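Metalloprotease stcE (Escherichia coli, PDB 4DNY) is a secreted zinc metalloprotease of the metzincin group that probably cleaves mucin-type, O-linked glycoproteins and contributes to adhesion and immune evasion by enterohemorrhagic strains. Local coordinates at residues Lys26-Thr30 against Val31-Asn35. Residues are numbered along the deposited sequence; the frame is centred on the assembly and turned at random.
Sequences KIINT and VAEVN
Strand 26-28 turns through Thr30, the N-cap, into helix 31-35 at a right angle (axis angle 93°), and a helical i to i+4 bond joins Val34 N to Thr30 O at 3.0 Å with an N-H...O angle of 164°. Past this corner, Glu33 on the first turn reaches back along the strand toward Lys26, whose side chain advances from the opposite direction. Lys26 NZ meets the syn lone pair of Glu33 OE1 at 2.9 Å, while its second bond, to Glu33 OE2, is weak, so the salt bridge is two-pronged but uneven. With Lys26 CG anti to the backbone N (chi1 166°), a bend at the next bond carries an otherwise extended chain to the carboxylate. One water sits in the corner: it accepts from Asn29 N at 3.0 Å, donates to Glu33 OE1 at 2.6 Å and is hydrogen-bonded to Thr30 OG1. On the buried side, Ile28 CG2 lies 3.7 Å from Glu33 CB and 3.8 Å from Val34 CG2, and Ile28 packs on to Val55 and Ile57 of the neighbouring strand 54-60. His48 of helix 43-49 also touches Lys26, Ile28 and Glu33. Glu33 OE1 thus receives bonds from both the ammonium group and the water, which would be expected to stabilise its negative charge and tie the helix start to this outermost strand of the five-stranded sheet.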
loop_
_atom_site.group_PDB
_atom_site.type_symbol
_atom_site.label_atom_id
_atom_site.label_comp_id
_atom_site.label_asym_id
_atom_site.label_seq_id
_atom_site.Cartn_x
_atom_site.Cartn_y
_atom_site.Cartn_z
ATOM N N LYS A 26 3.572 -2.588 10.050
ATOM C CA LYS A 26 3.482 -3.951 9.521
ATOM C C LYS A 26 4.203 -4.063 8.243
ATOM O O LYS A 26 3.913 -3.374 7.306
ATOM C CB LYS A 26 2.015 -4.315 9.313
ATOM C CG LYS A 26 1.807 -5.552 8.466
ATOM C CD LYS A 26 2.195 -6.873 9.155
ATOM C CE LYS A 26 2.043 -8.067 8.181
ATOM N NZ LYS A 26 2.310 -9.399 8.804
ATOM N N ILE A 27 5.140 -5.018 8.170
ATOM C CA ILE A 27 5.821 -5.294 6.895
ATOM C C ILE A 27 5.219 -6.528 6.261
ATOM O O ILE A 27 5.043 -7.536 6.907
ATOM C CB ILE A 27 7.343 -5.550 7.113
ATOM C CG1 ILE A 27 8.020 -4.275 7.553
ATOM C CG2 ILE A 27 8.010 -6.085 5.864
ATOM C CD1 ILE A 27 7.750 -3.978 8.943
ATOM N N ILE A 28 4.904 -6.451 4.960
ATOM C CA ILE A 28 4.418 -7.582 4.201
ATOM C C ILE A 28 5.496 -7.915 3.274
ATOM O O ILE A 28 5.814 -7.163 2.398
ATOM C CB ILE A 28 3.077 -7.192 3.437
ATOM C CG1 ILE A 28 1.966 -6.982 4.447
ATOM C CG2 ILE A 28 2.761 -8.248 2.326
ATOM C CD1 ILE A 28 0.659 -6.491 3.877
ATOM N N ASN A 29 6.172 -9.045 3.471
ATOM C CA ASN A 29 7.366 -9.411 2.692
ATOM C C ASN A 29 7.524 -10.903 2.518
ATOM O O ASN A 29 8.652 -11.375 2.313
ATOM C CB ASN A 29 8.637 -8.829 3.322
ATOM C CG ASN A 29 8.963 -9.447 4.678
ATOM O OD1 ASN A 29 8.144 -10.131 5.253
ATOM N ND2 ASN A 29 10.164 -9.175 5.209
ATOM N N THR A 30 6.407 -11.618 2.552
ATOM C CA THR A 30 6.451 -13.076 2.302
ATOM C C THR A 30 5.467 -13.409 1.209
ATOM O O THR A 30 4.553 -12.624 0.936
ATOM C CB THR A 30 6.048 -13.857 3.586
ATOM O OG1 THR A 30 4.746 -13.422 3.986
ATOM C CG2 THR A 30 7.065 -13.637 4.686
ATOM N N VAL A 31 5.633 -14.593 0.588
ATOM C CA VAL A 31 4.804 -14.978 -0.571
ATOM C C VAL A 31 3.331 -15.041 -0.222
ATOM O O VAL A 31 2.494 -14.466 -0.924
ATOM C CB VAL A 31 5.281 -16.286 -1.211
ATOM C CG1 VAL A 31 4.279 -16.671 -2.340
ATOM C CG2 VAL A 31 6.695 -16.119 -1.748
ATOM N N ALA A 32 3.006 -15.712 0.889
ATOM C CA ALA A 32 1.593 -15.937 1.278
ATOM C C ALA A 32 0.908 -14.594 1.501
ATOM O O ALA A 32 -0.264 -14.423 1.127
ATOM C CB ALA A 32 1.501 -16.774 2.516
ATOM N N GLU A 33 1.598 -13.634 2.103
ATOM C CA GLU A 33 0.960 -12.317 2.377
ATOM C C GLU A 33 0.855 -11.470 1.117
ATOM O O GLU A 33 -0.153 -10.774 0.915
ATOM C CB GLU A 33 1.689 -11.563 3.502
ATOM C CG GLU A 33 1.444 -12.235 4.893
ATOM C CD GLU A 33 1.556 -11.257 6.088
ATOM O OE1 GLU A 33 2.466 -10.384 6.107
ATOM O OE2 GLU A 33 0.714 -11.369 7.026
ATOM N N VAL A 34 1.864 -11.508 0.276
ATOM C CA VAL A 34 1.806 -10.779 -0.985
ATOM C C VAL A 34 0.670 -11.297 -1.866
ATOM O O VAL A 34 -0.019 -10.522 -2.540
ATOM C CB VAL A 34 3.170 -10.747 -1.696
ATOM C CG1 VAL A 34 3.055 -10.251 -3.151
ATOM C CG2 VAL A 34 4.118 -9.853 -0.897
ATOM N N ASN A 35 0.468 -12.608 -1.831
ATOM C CA ASN A 35 -0.581 -13.220 -2.637
ATOM C C ASN A 35 -1.990 -12.683 -2.298
ATOM O O ASN A 35 -2.864 -12.698 -3.166
ATOM C CB ASN A 35 -0.550 -14.756 -2.449
ATOM C CG ASN A 35 0.499 -15.432 -3.232
ATOM O OD1 ASN A 35 1.118 -14.850 -4.122
ATOM N ND2 ASN A 35 0.729 -16.722 -2.913
HETATM O O HOH W 1 4.870 -10.945 5.369
#